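Local coordinates for protein glycerol-3-phosphate dehydrogenase [NAD(P)+] (Coxiella burnetii, PDB 3K96) that probably catalyses the NAD(P)H-dependent reduction of dihydroxyacetone phosphate to sn-glycerol 3-phosphate, the key precursor for phospholipid synthesis, at residues P82-E85 / T86-A89; L178-N182 / S183-K187; E290-K294 / K295-Q299. All blocks are in the same frame, centred on the assembly; numbering follows the deposited sequence. Where two conformers were deposited one is given.

Contact 1: residues P82-E85 / T86-A89; sequences PFPE and TLKA
L87 lays its CD2 methyl over one face of the F83 ring, 3.9 Å from the ring centroid and 25° off the normal, a CH-pi contact displaced toward the rim on the CD1 side. CG of F83 stands anti to its own carbonyl carbon (chi1 -62°), which places the ring against the leucine four residues later. Next to this pair, CD of P84 meets CB of L87 at 4.2 Å, and this proline opens a type I beta turn that ends at L87. The turn is closed by L87 N donating to P84 O at 3.2 Å. On the polar side the E85 chain, bent at chi2 (61°), brings its carboxylate to K88 in a salt bridge with a weak hydrogen bond, E85 OE1 to K88 NZ 3.3 Å. A water donates to both P84 O and L87 O (2.7 Å to the latter) and so bridges the turn. L87 is buried: its side chain packs on A45 and A49 of helix 39-49 and on V55 and L57 of strand 55-58, while F83 touches M68 of helix 62-71. Strand 87-90, which begins at L87, is the outermost strand on this side of the chain's sheet.

Contact 2: residues L178-N182 / S183-K187; sequences LASNN and SQFSK
The F185 ring meets S180 obliquely, its CD2 4.1 Å from S180 OG, and the F185 side chain also packs on A130 of strand 128-131, A157 of strand 156-160 and P155. The second flat group, the N182 amide, turns OD1 into the first helical turn: F185 N donates to it at 2.9 Å, lying in the carbonyl plane on a lone pair. That reach depends on N182 holding CG anti to its backbone N (chi1 -176°). The backbone O of N182 takes the usual i to i+4 helix bond from S186 N at 3.0 Å and a weak one from F185 N. Before the helix, S180 OG accepts from N182 N at 3.0 Å, forming an ST turn, and is also bonded to M156 O. S180 CB rests against S186 CB at 4.0 Å. Two residues back along the strand, a water donates to L178 O and lies 2.6 Å from S186 OG. The axes of the segments 178-180 and 183-187 run roughly antiparallel (156°), 8.1 Å apart at closest approach. An asparagine N-cap thus starts helix 183-193 after a two-residue turn from strand 174-180, in the beta-alpha-beta unit that continues into strand 198-203.

Contact 3: residues E290-K294 / K295-Q299; sequences EGVDK and KEAQQ
K294 O is gripped twice by Q298, once by its backbone N at 3.2 Å and once by its side-chain NE2 at 3.1 Å, the two donors arriving from opposite faces of the carbonyl plane. The backbone donor is tilted 34° from that plane, whereas NE2 stands well above it, yet K294 O lies almost within the plane of the Q298 amide. The Q298 chain begins with CG anti to its carbonyl carbon (chi1 -72°), which sends the amide back toward the start of the helix and lets one residue supply both bonds. D293 caps the same end: its OD2 takes K295 N at 2.7 Å, met from above the carboxylate plane, and its backbone O takes A297 N at 3.0 Å. A negative carboxylate here would be expected to interact favourably with the helix dipole. On the apolar side V292 CG1 lies against A297 CB at 3.8 Å and near E296 CB. A water accepts from D293 N and donates to E296 OE1 (2.7 Å), linking the cap to the first turn. A297 and Q298 pack on F284 of helix 280-290, and K294 NZ is bonded to L335 O. The whole is a tight helix-to-helix turn in the helical C-terminal part of the protein: a Schellman motif at G291, whose phi is positive (109°), ends the preceding helix, and an aspartate N-cap at D293 then opens helix 294-301.

How the contacts relate
From the N terminus, contact 1 turns the chain after helix 62-71 into edge strand 87-90. Contact 2 follows, turning the chain from strand 174-180, near the other end of the same sheet, into helix 183-193. Contact 3 comes last, joining helices 280-290 and 294-301 in the helical C-terminal part of the protein. Each closes a short local loop, and none nests in or crosses another. Contacts 1 and 2 share the mixed sheet of the probable nucleotide-binding, Rossmann-type part, their centres 26 Å apart. Contact 3 stands apart from that sheet, and contacts 2 and 3 lie on opposite sides of the chain's centre, their nearest atoms about 29 Å apart.

Contact 1: residues P82-E85 / T86-A89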
loop_
_atom_site.group_PDB
_atom_site.type_symbol
_atom_site.label_atom_id
_atom_site.label_comp_id
_atom_site.label_asym_id
_atom_site.label_seq_id
_atom_site.Cartn_x
_atom_site.Cartn_y
_atom_site.Cartn_z
ATOM N N PRO A 82 8.249 25.203 -17.733
ATOM C CA PRO A 82 8.005 26.646 -17.896
ATOM C C PRO A 82 6.574 27.053 -17.594
ATOM O O PRO A 82 5.627 26.292 -17.845
ATOM C CB PRO A 82 8.291 26.908 -19.383
ATOM C CG PRO A 82 9.048 25.706 -19.876
ATOM C CD PRO A 82 8.606 24.558 -19.012
ATOM N N PHE A 83 6.431 28.254 -17.057
ATOM C CA PHE A 83 5.134 28.778 -16.733
ATOM C C PHE A 83 4.344 29.200 -17.973
ATOM O O PHE A 83 4.898 29.750 -18.890
ATOM C CB PHE A 83 5.239 30.037 -15.858
ATOM C CG PHE A 83 5.882 29.830 -14.515
ATOM C CD1 PHE A 83 6.047 28.574 -13.975
ATOM C CD2 PHE A 83 6.172 30.929 -13.726
ATOM C CE1 PHE A 83 6.601 28.412 -12.718
ATOM C CE2 PHE A 83 6.697 30.782 -12.462
ATOM C CZ PHE A 83 6.915 29.516 -11.953
ATOM N N PRO A 84 3.034 28.933 -17.991
ATOM C CA PRO A 84 2.204 29.481 -19.052
ATOM C C PRO A 84 2.058 30.991 -18.781
ATOM O O PRO A 84 2.390 31.458 -17.691
ATOM C CB PRO A 84 0.858 28.780 -18.865
ATOM C CG PRO A 84 1.140 27.604 -18.019
ATOM C CD PRO A 84 2.334 27.916 -17.199
ATOM N N GLU A 85 1.578 31.747 -19.758
ATOM C CA GLU A 85 1.454 33.196 -19.592
ATOM C C GLU A 85 0.548 33.598 -18.407
ATOM O O GLU A 85 0.780 34.611 -17.774
ATOM C CB GLU A 85 0.955 33.824 -20.917
ATOM C CG GLU A 85 0.849 35.362 -20.922
ATOM C CD GLU A 85 2.193 36.056 -20.667
ATOM O OE1 GLU A 85 2.194 37.265 -20.298
ATOM O OE2 GLU A 85 3.251 35.387 -20.818
ATOM N N THR A 86 -0.448 32.776 -18.080
ATOM C CA THR A 86 -1.401 33.093 -17.000
ATOM C C THR A 86 -0.888 32.843 -15.580
ATOM O O THR A 86 -1.599 33.135 -14.603
ATOM C CB THR A 86 -2.736 32.375 -17.209
ATOM O OG1 THR A 86 -2.502 30.971 -17.391
ATOM C CG2 THR A 86 -3.459 32.936 -18.454
ATOM N N LEU A 87 0.338 32.330 -15.465
ATOM C CA LEU A 87 0.947 32.061 -14.173
ATOM C C LEU A 87 2.033 33.085 -13.888
ATOM O O LEU A 87 3.012 33.181 -14.633
ATOM C CB LEU A 87 1.528 30.647 -14.149
ATOM C CG LEU A 87 2.372 30.208 -12.953
ATOM C CD1 LEU A 87 1.745 30.523 -11.621
ATOM C CD2 LEU A 87 2.644 28.705 -13.086
ATOM N N LYS A 88 1.858 33.829 -12.797
ATOM C CA LYS A 88 2.792 34.884 -12.396
ATOM C C LYS A 88 3.212 34.755 -10.948
ATOM O O LYS A 88 2.383 34.529 -10.075
ATOM C CB LYS A 88 2.133 36.269 -12.574
ATOM C CG LYS A 88 1.683 36.600 -14.001
ATOM C CD LYS A 88 2.864 36.621 -14.958
ATOM C CE LYS A 88 2.440 37.011 -16.362
ATOM N NZ LYS A 88 3.586 36.843 -17.314
ATOM N N ALA A 89 4.505 34.926 -10.696
ATOM C CA ALA A 89 5.054 34.889 -9.349
ATOM C C ALA A 89 5.010 36.293 -8.721
ATOM O O ALA A 89 5.238 37.285 -9.395
ATOM C CB ALA A 89 6.505 34.362 -9.372
HETATM O O HOH W 1 4.316 33.534 -17.006
#

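Contact 2: residues L178-N182 / S183-K187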
loop_
_atom_site.group_PDB
_atom_site.type_symbol
_atom_site.label_atom_id
_atom_site.label_comp_id
_atom_site.label_asym_id
_atom_site.label_seq_id
_atom_site.Cartn_x
_atom_site.Cartn_y
_atom_site.Cartn_z
ATOM N N LEU A 178 -10.610 15.849 -2.107
ATOM C CA LEU A 178 -10.829 17.232 -1.719
ATOM C C LEU A 178 -12.010 17.274 -0.747
ATOM O O LEU A 178 -13.132 16.892 -1.094
ATOM C CB LEU A 178 -11.056 18.103 -2.938
ATOM C CG LEU A 178 -11.108 19.598 -2.681
ATOM C CD1 LEU A 178 -10.684 20.361 -3.945
ATOM C CD2 LEU A 178 -12.479 20.039 -2.179
ATOM N N ALA A 179 -11.710 17.670 0.492
ATOM C CA ALA A 179 -12.690 17.795 1.564
ATOM C C ALA A 179 -12.855 19.250 1.954
ATOM O O ALA A 179 -11.874 19.989 2.074
ATOM C CB ALA A 179 -12.262 16.981 2.791
ATOM N N SER A 180 -14.095 19.632 2.210
ATOM C CA SER A 180 -14.438 20.987 2.538
ATOM C C SER A 180 -15.545 21.092 3.566
ATOM O O SER A 180 -16.322 20.173 3.756
ATOM C CB SER A 180 -14.905 21.688 1.260
ATOM O OG SER A 180 -15.188 23.047 1.517
ATOM N N ASN A 181 -15.605 22.226 4.241
ATOM C CA ASN A 181 -16.680 22.505 5.181
ATOM C C ASN A 181 -17.762 23.374 4.485
ATOM O O ASN A 181 -18.698 23.859 5.142
ATOM C CB ASN A 181 -16.141 23.268 6.398
ATOM C CG ASN A 181 -15.727 24.712 6.060
ATOM O OD1 ASN A 181 -15.641 25.093 4.892
ATOM N ND2 ASN A 181 -15.452 25.512 7.096
ATOM N N ASN A 182 -17.633 23.572 3.171
ATOM C CA ASN A 182 -18.585 24.417 2.416
ATOM C C ASN A 182 -18.875 23.790 1.046
ATOM O O ASN A 182 -17.964 23.605 0.242
ATOM C CB ASN A 182 -18.011 25.836 2.319
ATOM C CG ASN A 182 -18.956 26.824 1.643
ATOM O OD1 ASN A 182 -19.144 26.790 0.437
ATOM N ND2 ASN A 182 -19.496 27.737 2.418
ATOM N N SER A 183 -20.139 23.452 0.778
ATOM C CA SER A 183 -20.482 22.802 -0.490
ATOM C C SER A 183 -20.207 23.667 -1.718
ATOM O O SER A 183 -19.787 23.156 -2.751
ATOM C CB SER A 183 -21.932 22.324 -0.500
ATOM O OG SER A 183 -22.825 23.409 -0.412
ATOM N N GLN A 184 -20.422 24.969 -1.617
ATOM C CA GLN A 184 -20.166 25.835 -2.756
ATOM C C GLN A 184 -18.646 25.892 -3.042
ATOM O O GLN A 184 -18.219 25.951 -4.197
ATOM C CB GLN A 184 -20.689 27.239 -2.478
ATOM C CG GLN A 184 -20.572 28.172 -3.646
ATOM C CD GLN A 184 -21.449 27.743 -4.802
ATOM O OE1 GLN A 184 -22.652 27.515 -4.635
ATOM N NE2 GLN A 184 -20.860 27.649 -5.985
ATOM N N PHE A 185 -17.832 25.871 -1.996
ATOM C CA PHE A 185 -16.371 25.969 -2.175
ATOM C C PHE A 185 -15.868 24.690 -2.798
ATOM O O PHE A 185 -15.051 24.720 -3.715
ATOM C CB PHE A 185 -15.700 26.303 -0.841
ATOM C CG PHE A 185 -14.238 26.679 -0.934
ATOM C CD1 PHE A 185 -13.739 27.379 -2.010
ATOM C CD2 PHE A 185 -13.406 26.459 0.147
ATOM C CE1 PHE A 185 -12.427 27.741 -2.064
ATOM C CE2 PHE A 185 -12.111 26.847 0.114
ATOM C CZ PHE A 185 -11.612 27.489 -1.000
ATOM N N SER A 186 -16.359 23.561 -2.309
ATOM C CA SER A 186 -15.988 22.293 -2.878
ATOM C C SER A 186 -16.274 22.287 -4.381
ATOM O O SER A 186 -15.420 21.928 -5.200
ATOM C CB SER A 186 -16.783 21.174 -2.199
ATOM O OG SER A 186 -16.502 19.948 -2.796
ATOM N N LYS A 187 -17.480 22.694 -4.737
ATOM C CA LYS A 187 -17.912 22.729 -6.135
ATOM C C LYS A 187 -16.976 23.598 -6.987
ATOM O O LYS A 187 -16.505 23.170 -8.044
ATOM C CB LYS A 187 -19.353 23.250 -6.218
ATOM C CG LYS A 187 -20.014 23.064 -7.545
ATOM C CD LYS A 187 -21.494 23.512 -7.555
ATOM C CE LYS A 187 -22.124 23.201 -8.936
ATOM N NZ LYS A 187 -23.594 23.523 -9.078
HETATM O O HOH W 2 -15.488 18.630 -0.818
#

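Contact 3: residues E290-K294 / K295-Q299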
loop_
_atom_site.group_PDB
_atom_site.type_symbol
_atom_site.label_atom_id
_atom_site.label_comp_id
_atom_site.label_asym_id
_atom_site.label_seq_id
_atom_site.Cartn_x
_atom_site.Cartn_y
_atom_site.Cartn_z
ATOM N N GLU A 290 20.734 3.105 7.554
ATOM C CA GLU A 290 22.075 2.751 7.135
ATOM C C GLU A 290 23.108 3.127 8.181
ATOM O O GLU A 290 24.278 2.736 8.062
ATOM C CB GLU A 290 22.393 3.384 5.772
ATOM C CG GLU A 290 21.533 2.773 4.679
ATOM C CD GLU A 290 21.560 3.487 3.333
ATOM O OE1 GLU A 290 20.861 2.989 2.416
ATOM O OE2 GLU A 290 22.244 4.517 3.183
ATOM N N GLY A 291 22.685 3.877 9.204
ATOM C CA GLY A 291 23.590 4.299 10.286
ATOM C C GLY A 291 23.959 5.781 10.323
ATOM O O GLY A 291 24.709 6.207 11.186
ATOM N N VAL A 292 23.440 6.571 9.386
ATOM C CA VAL A 292 23.744 8.006 9.325
ATOM C C VAL A 292 23.043 8.724 10.454
ATOM O O VAL A 292 21.917 8.386 10.804
ATOM C CB VAL A 292 23.267 8.618 7.984
ATOM C CG1 VAL A 292 23.687 10.091 7.861
ATOM C CG2 VAL A 292 23.819 7.825 6.789
ATOM N N ASP A 293 23.709 9.710 11.048
ATOM C CA ASP A 293 23.111 10.500 12.107
ATOM C C ASP A 293 22.100 11.474 11.501
ATOM O O ASP A 293 22.286 11.962 10.393
ATOM C CB ASP A 293 24.191 11.238 12.908
ATOM C CG ASP A 293 23.612 12.248 13.864
ATOM O OD1 ASP A 293 23.415 11.889 15.049
ATOM O OD2 ASP A 293 23.290 13.370 13.421
ATOM N N LYS A 294 21.033 11.757 12.236
ATOM C CA LYS A 294 19.961 12.594 11.714
ATOM C C LYS A 294 20.415 13.957 11.177
ATOM O O LYS A 294 19.849 14.454 10.219
ATOM C CB LYS A 294 18.832 12.760 12.743
ATOM C CG LYS A 294 19.192 13.539 14.022
ATOM C CD LYS A 294 17.929 13.791 14.873
ATOM C CE LYS A 294 18.237 14.434 16.234
ATOM N NZ LYS A 294 19.152 13.543 17.009
ATOM N N LYS A 295 21.440 14.542 11.787
ATOM C CA LYS A 295 21.931 15.839 11.368
ATOM C C LYS A 295 22.577 15.771 9.992
ATOM O O LYS A 295 22.252 16.564 9.089
ATOM C CB LYS A 295 22.955 16.355 12.373
ATOM C CG LYS A 295 23.529 17.733 12.027
ATOM C CD LYS A 295 24.528 18.182 13.116
ATOM C CE LYS A 295 25.049 19.597 12.881
ATOM N NZ LYS A 295 26.067 19.978 13.938
ATOM N N GLU A 296 23.511 14.836 9.835
ATOM C CA GLU A 296 24.194 14.691 8.574
ATOM C C GLU A 296 23.207 14.276 7.485
ATOM O O GLU A 296 23.314 14.756 6.356
ATOM C CB GLU A 296 25.358 13.700 8.650
ATOM C CG GLU A 296 26.096 13.603 7.320
ATOM C CD GLU A 296 27.386 12.797 7.373
ATOM O OE1 GLU A 296 27.611 12.063 8.375
ATOM O OE2 GLU A 296 28.155 12.894 6.376
ATOM N N ALA A 297 22.228 13.436 7.834
ATOM C CA ALA A 297 21.248 12.970 6.838
ATOM C C ALA A 297 20.440 14.122 6.267
ATOM O O ALA A 297 20.152 14.155 5.065
ATOM C CB ALA A 297 20.326 11.911 7.408
ATOM N N GLN A 298 20.042 15.049 7.127
ATOM C CA GLN A 298 19.283 16.192 6.650
ATOM C C GLN A 298 20.180 17.165 5.889
ATOM O O GLN A 298 19.734 17.772 4.929
ATOM C CB GLN A 298 18.599 16.904 7.806
ATOM C CG GLN A 298 17.430 16.133 8.383
ATOM C CD GLN A 298 16.940 16.774 9.655
ATOM O OE1 GLN A 298 16.082 17.653 9.610
ATOM N NE2 GLN A 298 17.558 16.420 10.790
ATOM N N GLN A 299 21.429 17.337 6.319
ATOM C CA GLN A 299 22.338 18.240 5.593
ATOM C C GLN A 299 22.584 17.736 4.187
ATOM O O GLN A 299 22.624 18.525 3.239
ATOM C CB GLN A 299 23.659 18.396 6.307
ATOM C CG GLN A 299 23.556 19.156 7.598
ATOM C CD GLN A 299 24.839 19.108 8.386
ATOM O OE1 GLN A 299 25.508 18.059 8.474
ATOM N NE2 GLN A 299 25.195 20.231 8.975
HETATM O O HOH W 3 26.510 10.574 10.304
#